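Local coordinates for penicillin-binding protein 2B (Streptococcus pneumoniae, PDB 2WAD), which binds penicillin and is thought to act as a transpeptidase that cross-links peptides between adjacent glycan strands of peptidoglycan during peripheral cell wall synthesis, at residues Phe382-Val387 / Asn631-Val635; Tyr485-Thr491 / Met526-Tyr531. One frame throughout, in Å; residues are numbered along the deposited sequence.

In the fold
Both contacts lie in the transpeptidase domain, contact 2 nested inside the chain loop that contact 1 closes, their centres about 13 Å apart. Contact 1 sets the loop carrying Ser386, the inferred acyl-ester nucleophile, against the start of strand 634-638; contact 2 packs the loop 485-491 on helix 525-536. That helix joins them: Leu528 CD2 lies 3.9 Å from Pro384 CB, and Tyr531 OH, 2.8 Å from Val387 O, probably makes a hydrogen bond to it. The Tyr531 side chain, about 9 Å from that of Ser386, thus links contact 2 to the serine's loop, and contact 2 probably backs that loop without touching the serine. A bound zinc ion lies about 5 Å from the Val383 side chain.

Contact 1 of 2, residues Phe382-Val387 / Asn631-Val635; sequences FVPGSV and NTNAV
Val383 O is gripped by two asparagine amides, with Asn631 ND2 at 2.8 Å and Asn633 ND2 at 3.1 Å, both weak, strongly bent hydrogen bonds. They hold the loop ahead of the SxxK-type serine of this penicillin-binding transpeptidase fold against the chain leading into strand 634-638. Asn633 ND2 also donates to Pro384 O at 2.9 Å; this bond is nearly straight (170°) and lies in the amide plane of Asn633, although the nitrogen stands above the plane of the proline carbonyl. One amide group thus bridges two successive carbonyls. The oxygens of the same amides accept from backbone N-H groups, Asn633 OD1 from Phe651 N and Asn631 OD1 from His653 N, which limits rotation of both amides. The side chains of Val383 and Asn631 cross at about a right angle, with Val383 CG2 3.3 Å from Asn631 ND2. Farther along the loop, Ser386 has its OG hydrogen-bonded to Lys389 NZ and Ser443 OG. After this serine the packing turns apolar. With CG1 turned beside its own backbone N (chi1 -64°), Val387 lays that methyl 3.9 Å from Ala634 CA, while Val387 CB meets Val635 CG1 at 4.1 Å.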
loop_
_atom_site.group_PDB
_atom_site.type_symbol
_atom_site.label_atom_id
_atom_site.label_comp_id
_atom_site.label_asym_id
_atom_site.label_seq_id
_atom_site.Cartn_x
_atom_site.Cartn_y
_atom_site.Cartn_z
ATOM N N PHE A 382 8.784 5.184 -13.310
ATOM C CA PHE A 382 9.783 4.845 -14.319
ATOM C C PHE A 382 9.301 5.289 -15.688
ATOM O O PHE A 382 8.088 5.273 -15.945
ATOM C CB PHE A 382 10.044 3.330 -14.334
ATOM C CG PHE A 382 10.329 2.752 -12.968
ATOM C CD1 PHE A 382 11.627 2.705 -12.465
ATOM C CD2 PHE A 382 9.289 2.299 -12.173
ATOM C CE1 PHE A 382 11.880 2.194 -11.198
ATOM C CE2 PHE A 382 9.533 1.781 -10.897
ATOM C CZ PHE A 382 10.818 1.728 -10.408
ATOM N N VAL A 383 10.231 5.663 -16.566
ATOM C CA VAL A 383 9.874 5.895 -17.958
ATOM C C VAL A 383 9.416 4.562 -18.521
ATOM O O VAL A 383 10.063 3.549 -18.338
ATOM C CB VAL A 383 10.977 6.528 -18.858
ATOM C CG1 VAL A 383 11.834 7.564 -18.148
ATOM C CG2 VAL A 383 11.799 5.493 -19.576
ATOM N N PRO A 384 8.253 4.545 -19.169
ATOM C CA PRO A 384 7.653 3.259 -19.517
ATOM C C PRO A 384 8.117 2.730 -20.874
ATOM O O PRO A 384 8.076 1.529 -21.092
ATOM C CB PRO A 384 6.168 3.582 -19.525
ATOM C CG PRO A 384 6.130 5.045 -19.972
ATOM C CD PRO A 384 7.355 5.685 -19.405
ATOM N N GLY A 385 8.590 3.612 -21.748
ATOM C CA GLY A 385 9.030 3.246 -23.085
ATOM C C GLY A 385 7.899 2.705 -23.949
ATOM O O GLY A 385 6.720 3.020 -23.719
ATOM N N SER A 386 8.255 1.846 -24.904
ATOM C CA SER A 386 7.390 1.469 -26.020
ATOM C C SER A 386 6.178 0.609 -25.672
ATOM O O SER A 386 5.339 0.326 -26.527
ATOM C CB SER A 386 8.225 0.756 -27.096
ATOM O OG SER A 386 8.834 1.684 -27.984
ATOM N N VAL A 387 6.117 0.110 -24.451
ATOM C CA VAL A 387 4.944 -0.653 -24.042
ATOM C C VAL A 387 3.659 0.149 -24.271
ATOM O O VAL A 387 2.650 -0.419 -24.631
ATOM C CB VAL A 387 5.046 -1.160 -22.605
ATOM C CG1 VAL A 387 6.205 -2.158 -22.504
ATOM C CG2 VAL A 387 5.252 0.013 -21.618
ATOM N N ASN A 631 15.394 1.663 -21.140
ATOM C CA ASN A 631 14.493 0.690 -20.506
ATOM C C ASN A 631 14.206 -0.596 -21.320
ATOM O O ASN A 631 13.976 -0.545 -22.542
ATOM C CB ASN A 631 13.255 1.396 -19.911
ATOM C CG ASN A 631 13.628 2.407 -18.802
ATOM O OD1 ASN A 631 14.783 2.850 -18.722
ATOM N ND2 ASN A 631 12.673 2.731 -17.914
ATOM N N THR A 632 14.285 -1.748 -20.639
ATOM C CA THR A 632 13.858 -3.055 -21.170
ATOM C C THR A 632 12.496 -3.556 -20.626
ATOM O O THR A 632 12.355 -4.677 -20.132
ATOM C CB THR A 632 14.996 -4.111 -21.082
ATOM O OG1 THR A 632 14.967 -4.832 -19.844
ATOM C CG2 THR A 632 16.337 -3.432 -21.178
ATOM N N ASN A 633 11.463 -2.729 -20.730
ATOM C CA ASN A 633 10.194 -3.051 -20.070
ATOM C C ASN A 633 9.359 -3.986 -20.942
ATOM O O ASN A 633 9.599 -4.099 -22.138
ATOM C CB ASN A 633 9.424 -1.747 -19.818
ATOM C CG ASN A 633 10.190 -0.767 -18.934
ATOM O OD1 ASN A 633 11.052 -1.148 -18.117
ATOM N ND2 ASN A 633 9.895 0.515 -19.117
ATOM N N ALA A 634 8.353 -4.644 -20.373
ATOM C CA ALA A 634 7.515 -5.540 -21.176
ATOM C C ALA A 634 6.163 -5.683 -20.483
ATOM O O ALA A 634 6.100 -5.676 -19.267
ATOM C CB ALA A 634 8.182 -6.928 -21.315
ATOM N N VAL A 635 5.092 -5.818 -21.261
ATOM C CA VAL A 635 3.774 -6.174 -20.735
ATOM C C VAL A 635 3.256 -7.374 -21.543
ATOM O O VAL A 635 3.592 -7.516 -22.710
ATOM C CB VAL A 635 2.772 -4.975 -20.820
ATOM C CG1 VAL A 635 3.241 -3.807 -19.974
ATOM C CG2 VAL A 635 2.576 -4.501 -22.258
#

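Contact 2 of 2, residues Tyr485-Thr491 / Met526-Tyr531; sequences YGLGSAT and MQLAQY. Unlike the reference sequence in segment 485-491: Ser489 (reference Thr).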
loop_
_atom_site.group_PDB
_atom_site.type_symbol
_atom_site.label_atom_id
_atom_site.label_comp_id
_atom_site.label_asym_id
_atom_site.label_seq_id
_atom_site.Cartn_x
_atom_site.Cartn_y
_atom_site.Cartn_z
ATOM N N TYR A 485 -6.372 3.908 -19.039
ATOM C CA TYR A 485 -5.719 2.611 -18.917
ATOM C C TYR A 485 -4.971 2.549 -17.611
ATOM O O TYR A 485 -4.304 1.538 -17.288
ATOM C CB TYR A 485 -4.750 2.376 -20.057
ATOM C CG TYR A 485 -5.368 1.963 -21.373
ATOM C CD1 TYR A 485 -5.666 0.638 -21.643
ATOM C CD2 TYR A 485 -5.527 2.891 -22.402
ATOM C CE1 TYR A 485 -6.210 0.264 -22.895
ATOM C CE2 TYR A 485 -6.028 2.526 -23.640
ATOM C CZ TYR A 485 -6.367 1.211 -23.893
ATOM O OH TYR A 485 -6.891 0.860 -25.137
ATOM N N GLY A 486 -5.099 3.637 -16.852
ATOM C CA GLY A 486 -4.438 3.747 -15.554
ATOM C C GLY A 486 -3.031 4.298 -15.639
ATOM O O GLY A 486 -2.269 4.308 -14.666
ATOM N N LEU A 487 -2.647 4.751 -16.820
ATOM C CA LEU A 487 -1.319 5.342 -16.987
ATOM C C LEU A 487 -1.387 6.840 -16.628
ATOM O O LEU A 487 -1.833 7.651 -17.435
ATOM C CB LEU A 487 -0.867 5.152 -18.444
ATOM C CG LEU A 487 -0.820 3.692 -18.945
ATOM C CD1 LEU A 487 -0.532 3.587 -20.419
ATOM C CD2 LEU A 487 0.232 2.909 -18.147
ATOM N N GLY A 488 -0.953 7.215 -15.429
ATOM C CA GLY A 488 -1.026 8.613 -14.980
ATOM C C GLY A 488 -2.256 8.902 -14.130
ATOM O O GLY A 488 -2.472 10.034 -13.736
ATOM N N SER A 489 -3.052 7.884 -13.804
ATOM C CA SER A 489 -4.209 8.089 -12.933
ATOM C C SER A 489 -4.146 7.079 -11.800
ATOM O O SER A 489 -3.439 6.077 -11.926
ATOM C CB SER A 489 -5.531 7.913 -13.706
ATOM O OG SER A 489 -5.561 6.663 -14.374
ATOM N N ALA A 490 -4.876 7.357 -10.719
ATOM C CA ALA A 490 -5.096 6.395 -9.632
ATOM C C ALA A 490 -5.543 5.045 -10.156
ATOM O O ALA A 490 -6.458 4.976 -10.982
ATOM C CB ALA A 490 -6.150 6.926 -8.632
ATOM N N THR A 491 -4.949 3.977 -9.619
ATOM C CA THR A 491 -5.308 2.607 -9.998
ATOM C C THR A 491 -6.518 2.066 -9.256
ATOM O O THR A 491 -7.205 1.173 -9.767
ATOM C CB THR A 491 -4.126 1.610 -9.822
ATOM O OG1 THR A 491 -3.798 1.466 -8.442
ATOM C CG2 THR A 491 -2.890 2.075 -10.544
ATOM N N MET A 526 2.522 -0.940 -10.961
ATOM C CA MET A 526 1.115 -1.283 -10.801
ATOM C C MET A 526 0.263 -0.659 -11.908
ATOM O O MET A 526 -0.611 -1.331 -12.475
ATOM C CB MET A 526 0.623 -0.922 -9.385
ATOM C CG MET A 526 -0.819 -1.282 -9.063
ATOM S SD MET A 526 -1.069 -3.083 -8.997
ATOM C CE MET A 526 0.022 -3.496 -7.642
ATOM N N GLN A 527 0.518 0.605 -12.240
ATOM C CA GLN A 527 -0.181 1.279 -13.353
ATOM C C GLN A 527 0.046 0.540 -14.683
ATOM O O GLN A 527 -0.884 0.386 -15.503
ATOM C CB GLN A 527 0.264 2.746 -13.474
ATOM C CG GLN A 527 -0.221 3.685 -12.327
ATOM C CD GLN A 527 0.319 5.097 -12.457
ATOM O OE1 GLN A 527 1.520 5.290 -12.529
ATOM N NE2 GLN A 527 -0.560 6.092 -12.481
ATOM N N LEU A 528 1.292 0.117 -14.914
ATOM C CA LEU A 528 1.620 -0.594 -16.172
ATOM C C LEU A 528 0.993 -1.993 -16.216
ATOM O O LEU A 528 0.594 -2.430 -17.282
ATOM C CB LEU A 528 3.145 -0.639 -16.427
ATOM C CG LEU A 528 3.734 0.753 -16.715
ATOM C CD1 LEU A 528 5.247 0.796 -16.418
ATOM C CD2 LEU A 528 3.513 1.066 -18.172
ATOM N N ALA A 529 0.853 -2.673 -15.070
ATOM C CA ALA A 529 0.050 -3.893 -15.056
ATOM C C ALA A 529 -1.437 -3.658 -15.330
ATOM O O ALA A 529 -2.074 -4.451 -16.014
ATOM C CB ALA A 529 0.225 -4.690 -13.768
ATOM N N GLN A 530 -2.017 -2.615 -14.746
ATOM C CA GLN A 530 -3.457 -2.369 -14.914
ATOM C C GLN A 530 -3.699 -2.041 -16.386
ATOM O O GLN A 530 -4.733 -2.376 -16.934
ATOM C CB GLN A 530 -3.927 -1.162 -14.082
ATOM C CG GLN A 530 -5.454 -0.875 -14.169
ATOM C CD GLN A 530 -5.864 0.218 -13.192
ATOM O OE1 GLN A 530 -5.263 1.301 -13.174
ATOM N NE2 GLN A 530 -6.819 -0.083 -12.313
ATOM N N TYR A 531 -2.734 -1.383 -17.017
ATOM C CA TYR A 531 -2.884 -1.004 -18.423
ATOM C C TYR A 531 -2.987 -2.256 -19.301
ATOM O O TYR A 531 -3.958 -2.437 -20.053
ATOM C CB TYR A 531 -1.747 -0.050 -18.830
ATOM C CG TYR A 531 -1.301 -0.085 -20.284
ATOM C CD1 TYR A 531 -2.188 0.237 -21.307
ATOM C CD2 TYR A 531 0.023 -0.362 -20.632
ATOM C CE1 TYR A 531 -1.805 0.250 -22.625
ATOM C CE2 TYR A 531 0.433 -0.350 -21.967
ATOM C CZ TYR A 531 -0.494 -0.034 -22.953
ATOM O OH TYR A 531 -0.145 -0.021 -24.289
#
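Gln527 reaches from helix 525-536 into the curve of the loop 485-491. Its CB and CG both pass Gly486 O, CG at 3.2 Å, and CG also meets Thr491 CG2. CD lies 3.5 Å from Gly486 O. With the chain extended beyond CG (chi2 177°), NE2 donates a hydrogen bond to Ser489 O at 2.9 Å (160°) from above that carbonyl's plane; it also donates to Thr500 O, while Gln527 OE1 accepts from Thr524 N. One turn on, Gln530 NE2 bonds Thr491 O at 2.9 Å on a lone pair in the carbonyl plane and also reaches Leu542 O. Gln530 OE1, which accepts from Arg541, lies 3.5 Å from Gly486 CA. Gly486 closes helix 471-484 in a Schellman motif. At the other end of the contact, Tyr531 turns its ring edge to the face of Tyr485 in an offset edge-to-face pair, centroids 5.3 Å apart and planes at 89°. Leu487 CD1 sits over one face of the Tyr531 ring in a CH-pi contact, 3.9 Å from the centroid, and Leu487 CD2 touches Leu528 CD2 at 3.8 Å. Two buried glutamine amides therefore satisfy loop carbonyls that turn toward the helix, while aromatic and aliphatic packing fixes the Tyr531 ring.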